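Local coordinates for protein putative ManD family dehydratase (Pantoea ananatis, PDB 3T6C) that dehydrates D-gluconate to 2-dehydro-3-deoxy-D-gluconate with low activity in vitro, using one magnesium ion per subunit, at residues A[179-183]-A[246-250]; A[213-219]-A[429-433]; A[269-275]-A[292-298]. One frame throughout, in Å; residues are numbered along the deposited sequence.

Interaction 1 (A[179-183]-A[246-250]). With MG (magnesium ion), chain C; GCO (D-gluconic acid), chain D; EDO (1,2-ethanediol), chain G.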
loop_
_atom_site.group_PDB
_atom_site.type_symbol
_atom_site.label_atom_id
_atom_site.label_comp_id
_atom_site.label_asym_id
_atom_site.label_seq_id
_atom_site.Cartn_x
_atom_site.Cartn_y
_atom_site.Cartn_z
ATOM N N GLY A 179 20.487 -26.424 -25.756
ATOM C CA GLY A 179 21.655 -26.407 -24.852
ATOM C C GLY A 179 21.317 -26.378 -23.355
ATOM O O GLY A 179 22.019 -25.736 -22.535
ATOM N N MET A 180 20.251 -27.076 -22.974
ATOM C CA MET A 180 19.827 -27.138 -21.555
ATOM C C MET A 180 19.762 -25.760 -20.866
ATOM O O MET A 180 19.024 -24.900 -21.342
ATOM C CB MET A 180 20.604 -28.168 -20.732
ATOM C CG MET A 180 19.718 -28.763 -19.599
ATOM S SD MET A 180 20.668 -29.943 -18.638
ATOM C CE MET A 180 20.567 -31.393 -19.675
ATOM N N TYR A 181 20.511 -25.531 -19.769
ATOM C CA TYR A 181 20.371 -24.249 -19.006
ATOM C C TYR A 181 21.439 -23.215 -19.410
ATOM O O TYR A 181 22.640 -23.539 -19.468
ATOM C CB TYR A 181 20.413 -24.543 -17.501
ATOM C CG TYR A 181 19.448 -25.651 -17.105
ATOM C CD1 TYR A 181 18.112 -25.604 -17.517
ATOM C CD2 TYR A 181 19.854 -26.725 -16.311
ATOM C CE1 TYR A 181 17.243 -26.564 -17.201
ATOM C CE2 TYR A 181 18.937 -27.743 -15.967
ATOM C CZ TYR A 181 17.631 -27.641 -16.419
ATOM O OH TYR A 181 16.696 -28.628 -16.083
ATOM N N GLY A 182 21.024 -22.001 -19.760
ATOM C CA GLY A 182 21.990 -20.986 -20.214
ATOM C C GLY A 182 22.567 -21.280 -21.605
ATOM O O GLY A 182 23.443 -20.550 -22.105
ATOM N N GLY A 183 22.130 -22.380 -22.213
ATOM C CA GLY A 183 22.639 -22.767 -23.516
ATOM C C GLY A 183 23.932 -23.571 -23.394
ATOM O O GLY A 183 24.514 -23.944 -24.408
ATOM N N ASP A 246 12.511 -23.547 -19.157
ATOM C CA ASP A 246 13.098 -23.314 -17.830
ATOM C C ASP A 246 14.267 -22.333 -17.949
ATOM O O ASP A 246 15.338 -22.676 -18.540
ATOM C CB ASP A 246 13.590 -24.681 -17.292
ATOM C CG ASP A 246 14.015 -24.648 -15.818
ATOM O OD1 ASP A 246 14.180 -23.561 -15.215
ATOM O OD2 ASP A 246 14.175 -25.761 -15.239
ATOM N N ALA A 247 14.088 -21.116 -17.418
ATOM C CA ALA A 247 15.177 -20.117 -17.458
ATOM C C ALA A 247 16.243 -20.434 -16.417
ATOM O O ALA A 247 17.351 -19.950 -16.536
ATOM C CB ALA A 247 14.602 -18.760 -17.203
ATOM N N HIS A 248 15.886 -21.225 -15.394
ATOM C CA HIS A 248 16.871 -21.779 -14.429
ATOM C C HIS A 248 17.783 -20.723 -13.826
ATOM O O HIS A 248 19.002 -20.897 -13.734
ATOM C CB HIS A 248 17.696 -22.885 -15.092
ATOM C CG HIS A 248 18.147 -23.974 -14.151
ATOM N ND1 HIS A 248 19.190 -23.810 -13.262
ATOM C CD2 HIS A 248 17.728 -25.254 -14.009
ATOM C CE1 HIS A 248 19.391 -24.943 -12.601
ATOM N NE2 HIS A 248 18.513 -25.837 -13.033
ATOM N N GLU A 249 17.157 -19.595 -13.455
ATOM C CA GLU A 249 17.811 -18.433 -12.782
ATOM C C GLU A 249 19.070 -17.903 -13.516
ATOM O O GLU A 249 19.908 -17.273 -12.875
ATOM C CB GLU A 249 18.133 -18.717 -11.277
ATOM C CG GLU A 249 19.127 -19.904 -10.995
ATOM C CD GLU A 249 19.444 -20.161 -9.496
ATOM O OE1 GLU A 249 18.873 -19.464 -8.627
ATOM O OE2 GLU A 249 20.316 -21.042 -9.224
ATOM N N ARG A 250 19.146 -18.090 -14.844
ATOM C CA ARG A 250 20.395 -17.819 -15.565
ATOM C C ARG A 250 20.523 -16.409 -16.104
ATOM O O ARG A 250 21.495 -16.112 -16.796
ATOM C CB ARG A 250 20.557 -18.814 -16.722
ATOM C CG ARG A 250 20.876 -20.212 -16.269
ATOM C CD ARG A 250 22.286 -20.283 -15.736
ATOM N NE ARG A 250 22.709 -21.646 -15.339
ATOM C CZ ARG A 250 23.780 -22.282 -15.800
ATOM N NH1 ARG A 250 24.576 -21.752 -16.739
ATOM N NH2 ARG A 250 24.075 -23.481 -15.286
HETATM MG MG MG C . 13.888 -26.376 -13.310
HETATM C C1 GCO D . 14.303 -29.263 -13.474
HETATM C C2 GCO D . 15.483 -28.795 -12.709
HETATM C C3 GCO D . 16.645 -29.769 -12.669
HETATM C C4 GCO D . 17.676 -29.334 -11.649
HETATM C C5 GCO D . 18.272 -30.545 -10.973
HETATM C C6 GCO D . 19.303 -30.201 -9.913
HETATM O O1A GCO D . 14.059 -30.493 -13.650
HETATM O O1B GCO D . 13.441 -28.395 -13.831
HETATM O O2 GCO D . 15.753 -27.461 -13.054
HETATM O O3 GCO D . 17.157 -29.808 -13.950
HETATM O O4 GCO D . 18.677 -28.601 -12.331
HETATM O O5 GCO D . 17.250 -31.267 -10.394
HETATM O O6 GCO D . 19.848 -31.320 -9.241
HETATM C C1 EDO G . 27.048 -21.480 -24.124
HETATM O O1 EDO G . 27.524 -22.140 -25.302
HETATM C C2 EDO G . 26.485 -20.111 -24.528
HETATM O O2 EDO G . 25.547 -19.650 -23.527
HETATM O O HOH W 1 18.327 -21.793 -18.816
HETATM O O HOH W 2 14.736 -24.522 -12.819
#

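Interaction 2 (A[213-219]-A[429-433]). With EDO (1,2-ethanediol), chain G.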
loop_
_atom_site.group_PDB
_atom_site.type_symbol
_atom_site.label_atom_id
_atom_site.label_comp_id
_atom_site.label_asym_id
_atom_site.label_seq_id
_atom_site.Cartn_x
_atom_site.Cartn_y
_atom_site.Cartn_z
ATOM N N PRO A 213 38.585 -21.342 -13.909
ATOM C CA PRO A 213 37.900 -22.568 -14.352
ATOM C C PRO A 213 36.389 -22.494 -14.120
ATOM O O PRO A 213 35.915 -21.947 -13.122
ATOM C CB PRO A 213 38.468 -23.622 -13.398
ATOM C CG PRO A 213 39.838 -23.078 -13.046
ATOM C CD PRO A 213 39.624 -21.602 -12.904
ATOM N N GLY A 214 35.612 -23.083 -15.013
ATOM C CA GLY A 214 34.181 -23.114 -14.817
ATOM C C GLY A 214 33.459 -23.530 -16.074
ATOM O O GLY A 214 34.132 -23.742 -17.108
ATOM N N ILE A 215 32.124 -23.624 -16.005
ATOM C CA ILE A 215 31.351 -23.933 -17.193
ATOM C C ILE A 215 30.770 -22.590 -17.635
ATOM O O ILE A 215 29.873 -22.036 -16.992
ATOM C CB ILE A 215 30.178 -24.912 -16.881
ATOM C CG1 ILE A 215 30.696 -26.144 -16.110
ATOM C CG2 ILE A 215 29.466 -25.250 -18.156
ATOM C CD1 ILE A 215 31.852 -26.872 -16.782
ATOM N N TYR A 216 31.332 -22.040 -18.714
ATOM C CA TYR A 216 30.973 -20.704 -19.193
ATOM C C TYR A 216 29.698 -20.700 -20.009
ATOM O O TYR A 216 29.389 -21.645 -20.794
ATOM C CB TYR A 216 32.164 -20.103 -19.966
ATOM C CG TYR A 216 33.210 -19.603 -19.016
ATOM C CD1 TYR A 216 34.006 -20.486 -18.291
ATOM C CD2 TYR A 216 33.346 -18.248 -18.796
ATOM C CE1 TYR A 216 34.947 -19.996 -17.379
ATOM C CE2 TYR A 216 34.253 -17.745 -17.882
ATOM C CZ TYR A 216 35.050 -18.625 -17.190
ATOM O OH TYR A 216 35.940 -18.129 -16.279
ATOM N N PHE A 217 28.921 -19.634 -19.802
ATOM C CA PHE A 217 27.683 -19.441 -20.576
ATOM C C PHE A 217 27.490 -17.969 -20.764
ATOM O O PHE A 217 28.162 -17.189 -20.086
ATOM C CB PHE A 217 26.491 -20.076 -19.872
ATOM C CG PHE A 217 26.008 -19.281 -18.676
ATOM C CD1 PHE A 217 26.760 -19.239 -17.500
ATOM C CD2 PHE A 217 24.806 -18.592 -18.749
ATOM C CE1 PHE A 217 26.312 -18.487 -16.376
ATOM C CE2 PHE A 217 24.329 -17.862 -17.648
ATOM C CZ PHE A 217 25.072 -17.805 -16.451
ATOM N N ASP A 218 26.627 -17.562 -21.713
ATOM C CA ASP A 218 26.423 -16.154 -21.991
ATOM C C ASP A 218 24.940 -15.877 -21.756
ATOM O O ASP A 218 24.106 -16.218 -22.617
ATOM C CB ASP A 218 26.859 -15.825 -23.421
ATOM C CG ASP A 218 26.765 -14.325 -23.726
ATOM O OD1 ASP A 218 25.833 -13.662 -23.272
ATOM O OD2 ASP A 218 27.672 -13.754 -24.320
ATOM N N PRO A 219 24.620 -15.193 -20.652
ATOM C CA PRO A 219 23.210 -14.912 -20.368
ATOM C C PRO A 219 22.520 -14.082 -21.441
ATOM O O PRO A 219 21.324 -14.298 -21.606
ATOM C CB PRO A 219 23.227 -14.120 -19.057
ATOM C CG PRO A 219 24.643 -13.980 -18.624
ATOM C CD PRO A 219 25.553 -14.651 -19.632
ATOM N N MET A 429 29.518 -24.823 -11.080
ATOM C CA MET A 429 30.394 -23.652 -11.229
ATOM C C MET A 429 30.040 -23.105 -12.620
ATOM O O MET A 429 30.708 -23.398 -13.637
ATOM C CB MET A 429 31.855 -24.160 -11.220
ATOM C CG MET A 429 32.909 -23.069 -11.383
ATOM S SD MET A 429 32.980 -22.003 -9.907
ATOM C CE MET A 429 33.707 -23.125 -8.706
ATOM N N ALA A 430 29.107 -22.164 -12.630
ATOM C CA ALA A 430 28.645 -21.560 -13.885
ATOM C C ALA A 430 29.157 -20.148 -13.908
ATOM O O ALA A 430 28.930 -19.401 -12.957
ATOM C CB ALA A 430 27.095 -21.574 -13.924
ATOM N N ARG A 431 29.916 -19.789 -14.948
ATOM C CA ARG A 431 30.490 -18.450 -14.984
ATOM C C ARG A 431 30.067 -17.728 -16.251
ATOM O O ARG A 431 29.938 -18.345 -17.314
ATOM C CB ARG A 431 32.026 -18.532 -14.878
ATOM C CG ARG A 431 32.505 -19.026 -13.510
ATOM C CD ARG A 431 34.016 -19.016 -13.460
ATOM N NE ARG A 431 34.539 -19.537 -12.206
ATOM C CZ ARG A 431 34.776 -18.825 -11.100
ATOM N NH1 ARG A 431 34.446 -17.529 -11.005
ATOM N NH2 ARG A 431 35.310 -19.442 -10.041
ATOM N N THR A 432 29.791 -16.433 -16.120
ATOM C CA THR A 432 29.504 -15.584 -17.302
ATOM C C THR A 432 30.824 -15.296 -18.025
ATOM O O THR A 432 31.896 -15.651 -17.563
ATOM C CB THR A 432 28.764 -14.279 -16.896
ATOM O OG1 THR A 432 29.659 -13.493 -16.095
ATOM C CG2 THR A 432 27.505 -14.613 -16.080
ATOM N N PRO A 433 30.758 -14.670 -19.209
ATOM C CA PRO A 433 31.974 -14.520 -20.019
ATOM C C PRO A 433 33.109 -13.814 -19.307
ATOM O O PRO A 433 34.251 -14.123 -19.583
ATOM C CB PRO A 433 31.464 -13.713 -21.221
ATOM C CG PRO A 433 30.092 -14.338 -21.429
ATOM C CD PRO A 433 29.551 -14.354 -20.003
HETATM C C1 EDO G . 27.048 -21.480 -24.124
HETATM O O1 EDO G . 27.524 -22.140 -25.302
HETATM C C2 EDO G . 26.485 -20.111 -24.528
HETATM O O2 EDO G . 25.547 -19.650 -23.527
HETATM O O HOH W 3 36.737 -22.131 -10.470
#

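Interaction 3 (A[269-275]-A[292-298]). With MG (magnesium ion), chain C; GCO (D-gluconic acid), chain D.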
loop_
_atom_site.group_PDB
_atom_site.type_symbol
_atom_site.label_atom_id
_atom_site.label_comp_id
_atom_site.label_asym_id
_atom_site.label_seq_id
_atom_site.Cartn_x
_atom_site.Cartn_y
_atom_site.Cartn_z
ATOM N N PHE A 269 3.047 -22.935 -21.699
ATOM C CA PHE A 269 2.313 -23.458 -20.561
ATOM C C PHE A 269 2.894 -22.837 -19.278
ATOM O O PHE A 269 2.135 -22.422 -18.380
ATOM C CB PHE A 269 2.383 -25.006 -20.552
ATOM C CG PHE A 269 1.629 -25.634 -19.428
ATOM C CD1 PHE A 269 0.271 -25.855 -19.547
ATOM C CD2 PHE A 269 2.301 -26.095 -18.294
ATOM C CE1 PHE A 269 -0.467 -26.462 -18.518
ATOM C CE2 PHE A 269 1.546 -26.694 -17.241
ATOM C CZ PHE A 269 0.179 -26.858 -17.372
ATOM N N PHE A 270 4.217 -22.806 -19.177
ATOM C CA PHE A 270 4.850 -21.931 -18.194
ATOM C C PHE A 270 6.287 -21.617 -18.557
ATOM O O PHE A 270 6.899 -22.371 -19.310
ATOM C CB PHE A 270 4.669 -22.408 -16.732
ATOM C CG PHE A 270 5.352 -23.739 -16.322
ATOM C CD1 PHE A 270 6.714 -23.982 -16.436
ATOM C CD2 PHE A 270 4.578 -24.730 -15.694
ATOM C CE1 PHE A 270 7.329 -25.176 -15.946
ATOM C CE2 PHE A 270 5.176 -25.928 -15.217
ATOM C CZ PHE A 270 6.540 -26.156 -15.343
ATOM N N LEU A 271 6.782 -20.502 -18.031
ATOM C CA LEU A 271 8.221 -20.135 -17.995
ATOM C C LEU A 271 8.670 -20.363 -16.559
ATOM O O LEU A 271 8.075 -19.774 -15.613
ATOM C CB LEU A 271 8.400 -18.669 -18.386
ATOM C CG LEU A 271 9.822 -18.133 -18.243
ATOM C CD1 LEU A 271 10.779 -18.908 -19.219
ATOM C CD2 LEU A 271 9.810 -16.634 -18.522
ATOM N N GLU A 272 9.689 -21.200 -16.396
ATOM C CA GLU A 272 10.073 -21.662 -15.054
ATOM C C GLU A 272 11.343 -20.929 -14.555
ATOM O O GLU A 272 12.287 -20.614 -15.331
ATOM C CB GLU A 272 10.307 -23.176 -15.100
ATOM C CG GLU A 272 10.824 -23.834 -13.823
ATOM C CD GLU A 272 11.214 -25.260 -14.111
ATOM O OE1 GLU A 272 10.755 -25.812 -15.162
ATOM O OE2 GLU A 272 11.904 -25.860 -13.250
ATOM N N ASP A 273 11.356 -20.628 -13.272
ATOM C CA ASP A 273 12.489 -20.039 -12.539
ATOM C C ASP A 273 13.094 -18.830 -13.248
ATOM O O ASP A 273 14.305 -18.756 -13.493
ATOM C CB ASP A 273 13.560 -21.093 -12.223
ATOM C CG ASP A 273 13.088 -22.122 -11.149
ATOM O OD1 ASP A 273 11.919 -22.067 -10.714
ATOM O OD2 ASP A 273 13.898 -23.014 -10.738
ATOM N N PRO A 274 12.245 -17.850 -13.558
ATOM C CA PRO A 274 12.813 -16.636 -14.166
ATOM C C PRO A 274 13.741 -15.890 -13.175
ATOM O O PRO A 274 14.585 -15.089 -13.648
ATOM C CB PRO A 274 11.549 -15.785 -14.424
ATOM C CG PRO A 274 10.550 -16.249 -13.315
ATOM C CD PRO A 274 10.776 -17.772 -13.419
ATOM N N VAL A 275 13.601 -16.130 -11.860
ATOM C CA VAL A 275 14.486 -15.509 -10.867
ATOM C C VAL A 275 14.979 -16.585 -9.880
ATOM O O VAL A 275 14.337 -17.628 -9.675
ATOM C CB VAL A 275 13.861 -14.334 -10.068
ATOM C CG1 VAL A 275 13.394 -13.217 -11.030
ATOM C CG2 VAL A 275 12.695 -14.817 -9.212
ATOM N N THR A 292 2.642 -14.242 -19.427
ATOM C CA THR A 292 3.168 -15.607 -19.580
ATOM C C THR A 292 3.085 -16.314 -18.219
ATOM O O THR A 292 3.501 -15.760 -17.207
ATOM C CB THR A 292 4.627 -15.523 -20.027
ATOM O OG1 THR A 292 4.665 -15.063 -21.410
ATOM C CG2 THR A 292 5.382 -16.866 -19.847
ATOM N N PRO A 293 2.519 -17.528 -18.163
ATOM C CA PRO A 293 2.454 -18.165 -16.843
ATOM C C PRO A 293 3.825 -18.463 -16.251
ATOM O O PRO A 293 4.760 -18.779 -17.026
ATOM C CB PRO A 293 1.675 -19.474 -17.129
ATOM C CG PRO A 293 0.907 -19.203 -18.427
ATOM C CD PRO A 293 1.850 -18.327 -19.211
ATOM N N ILE A 294 3.942 -18.376 -14.925
ATOM C CA ILE A 294 5.237 -18.468 -14.253
ATOM C C ILE A 294 5.239 -19.641 -13.274
ATOM O O ILE A 294 4.323 -19.798 -12.492
ATOM C CB ILE A 294 5.543 -17.162 -13.464
ATOM C CG1 ILE A 294 5.667 -15.966 -14.441
ATOM C CG2 ILE A 294 6.848 -17.271 -12.649
ATOM C CD1 ILE A 294 6.767 -16.098 -15.492
ATOM N N ALA A 295 6.301 -20.450 -13.325
ATOM C CA ALA A 295 6.521 -21.513 -12.337
ATOM C C ALA A 295 7.778 -21.173 -11.548
ATOM O O ALA A 295 8.773 -20.698 -12.115
ATOM C CB ALA A 295 6.724 -22.871 -13.029
ATOM N N MET A 296 7.743 -21.436 -10.228
ATOM C CA MET A 296 8.918 -21.214 -9.390
ATOM C C MET A 296 8.969 -22.254 -8.333
ATOM O O MET A 296 7.925 -22.664 -7.801
ATOM C CB MET A 296 8.801 -19.861 -8.618
ATOM C CG MET A 296 9.052 -18.575 -9.426
ATOM S SD MET A 296 10.805 -18.258 -9.731
ATOM C CE MET A 296 11.447 -18.133 -8.060
ATOM N N GLY A 297 10.203 -22.521 -7.903
ATOM C CA GLY A 297 10.397 -23.093 -6.580
ATOM C C GLY A 297 11.066 -24.418 -6.344
ATOM O O GLY A 297 11.058 -24.866 -5.197
ATOM N N GLU A 298 11.652 -25.043 -7.350
ATOM C CA GLU A 298 12.386 -26.298 -7.077
ATOM C C GLU A 298 13.476 -26.078 -6.034
ATOM O O GLU A 298 13.836 -27.035 -5.317
ATOM C CB GLU A 298 13.001 -26.912 -8.368
ATOM C CG GLU A 298 14.144 -26.066 -8.907
ATOM C CD GLU A 298 14.577 -26.478 -10.309
ATOM O OE1 GLU A 298 13.715 -26.674 -11.180
ATOM O OE2 GLU A 298 15.779 -26.620 -10.568
HETATM MG MG MG C . 13.888 -26.376 -13.310
HETATM C C1 GCO D . 14.303 -29.263 -13.474
HETATM C C2 GCO D . 15.483 -28.795 -12.709
HETATM C C3 GCO D . 16.645 -29.769 -12.669
HETATM C C4 GCO D . 17.676 -29.334 -11.649
HETATM C C5 GCO D . 18.272 -30.545 -10.973
HETATM C C6 GCO D . 19.303 -30.201 -9.913
HETATM O O1A GCO D . 14.059 -30.493 -13.650
HETATM O O1B GCO D . 13.441 -28.395 -13.831
HETATM O O2 GCO D . 15.753 -27.461 -13.054
HETATM O O3 GCO D . 17.157 -29.808 -13.950
HETATM O O4 GCO D . 18.677 -28.601 -12.331
HETATM O O5 GCO D . 17.250 -31.267 -10.394
HETATM O O6 GCO D . 19.848 -31.320 -9.241
HETATM O O HOH W 4 13.318 -22.451 -7.887
HETATM O O HOH W 5 11.433 -24.739 -10.340
HETATM O O HOH W 2 14.736 -24.522 -12.819
#

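Interaction 1 (A[179-183]-A[246-250])
The phenol ring of Tyr-181 is sandwiched: the imidazole of His-248 lies over one face, with CD2 above the ring centre, and Met-180 CG packs on the other. The ring centroids of Tyr-181 and His-248 are 3.8 Å apart and the planes 27° from parallel, which defines a face-to-face stack rather than a T-shaped one. The closest atoms of this pair are Tyr-181 CE2 and His-248 CD2, at 3.4 Å. Tyrosine OH and histidine NE2, both at ring edges, are aimed at the same D-gluconate: Tyr-181 OH meets its O3 at 2.5 Å, a very short bond, and His-248 NE2 meets its O4 at 2.9 Å and 166°.

Asp-246 has CG anti to its backbone N (chi1 -170°), which carries OD2 to the magnesium at 2.0 Å and places the same oxygen near Tyr-181 CE1. Its OD1 accepts a 2.6 Å bond from a metal-bound water. A second water, bound to Gly-182 N and Asp-246 O, bridges the two backbones. Arg-250 lays one guanidinium face over Tyr-181 O, while its NE bonds to the C-terminal Pro-440 O. Tyr-181 and His-248, each a probable proton donor/acceptor, thus sit beside one magnesium ligand in an enolase-superfamily active site at the C-terminal ends of the barrel strands.

Interaction 2 (A[213-219]-A[429-433])
Tyr-216 and Arg-431, neighbours across a parallel beta bridge, emerge on the same side of the small sheet and pack with the tyrosine ring laid over the aliphatic part of the arginine. Arg-431 CB stands 3.9 Å from the ring centroid and 15° off the ring normal, a CH-pi contact displaced toward the rim. Tyr-216 OH comes near Arg-431 CD, but its hydrogen bond goes to Ala-212 O. The arginine chain runs extended from CG to NE (chi2 and chi3 both -177°), which brings NE to Pro-213 O at 2.9 Å; the hydrogen bond is bent (140° at the hydrogen) and the donor lies above the carbonyl plane. A water joins that carbonyl to Arg-431 NH2. NH1 bonds to Gly-435 O and forms a salt bridge with Asp-93 of a second subunit.

The other side carries Ile-215 and Ala-430. Phe-217, following the strand, turns its ring back so that CE1 lies 4.0 Å from Ala-430 CB and CZ approaches Thr-432 CG2. Arg-250 makes a cation-pi contact with this ring, and Trp-438 meets it edge-to-face. Further on, the pyrrolidine rings of Pro-219 and Pro-433 meet through their CD atoms, 4.0 Å apart.

Three backbone bonds set the register: Ile-215 N to Met-429 O (2.8 Å), Arg-431 N to Ile-215 O (3.0 Å) and Phe-217 N to Arg-431 O (3.0 Å). Ile-215 thus donates to Met-429 and accepts from Arg-431, the residues before and after its bridge partner Ala-430, as parallel pairing requires. Strand 430-431 is also paired with strand 437-438, so the arrangement is a small mixed three-stranded sheet, separate from the barrel, that ties the C-terminal tail to the segment leading into helix 219-237.

Interaction 3 (A[269-275]-A[292-298])
Phe-269 O rests 3.2 Å from Pro-293 CB beside two neighbouring parallel strands of the enolase-type barrel; strand 270-272, helix 283-289 and strand 294-296 form a beta-alpha-beta crossover unit. Phe-270 follows with its ring over Ala-295: CB of the alanine lies 3.6 Å from the ring centroid and 11° off its normal, a centred CH-pi contact. Leu-271 donates from N to Pro-293 O and accepts from Ala-295 N, while its CB packs on Thr-292 CG2. The strand directions differ by 34°, the twist expected of a barrel.

Glu-272 pairs with Ala-295 and, extended beyond CG, delivers OE2 to the magnesium; this oxygen also takes a bond from Arg-319 NH2. At Asp-273 the chain leaves the strand after donating from N to Ala-295 O (2.8 Å). Its carboxylate turns to the opposing loop: OD1 accepts a weak bond from Gly-297 N, and OD2 takes a 2.7 Å bond from the metal-bound water, so it is a second-shell group. Pro-274 CD then meets Met-296 SD, and Val-275 CG2 touches Met-296 CE at 3.7 Å.

Glu-298 adds a further carboxylate to the metal, whose third protein ligand is Asp-246. Its OE2 shares a hydrogen bond with Tyr-103 OH of a second subunit and lies 2.6 Å from gluconate O2. OE1 binds the magnesium at 2.2 Å and stands 2.9 Å from Glu-272 OE2, an approach the shared cation probably makes tolerable.

Overall arrangement
Interactions 1 and 3 form two sectors of one active site, their centres about 12 Å apart: the former gives the magnesium Asp-246, the latter Glu-272 and Glu-298, and the same metal-bound water belongs to both. Their backbones join too, through probable hydrogen bonds from Ala-247 N to Glu-272 O (2.8 Å) and from Glu-249 N to Asp-273 O (3.0 Å). Interaction 2 lies outside this centre, with Ala-430 about 11 Å from D-gluconate, side chain to ligand. It reaches interaction 1 through Arg-250, whose NH1 is 3.4 Å from Phe-217 CD1, whereas the nearest atoms of interactions 2 and 3 are about 10 Å apart.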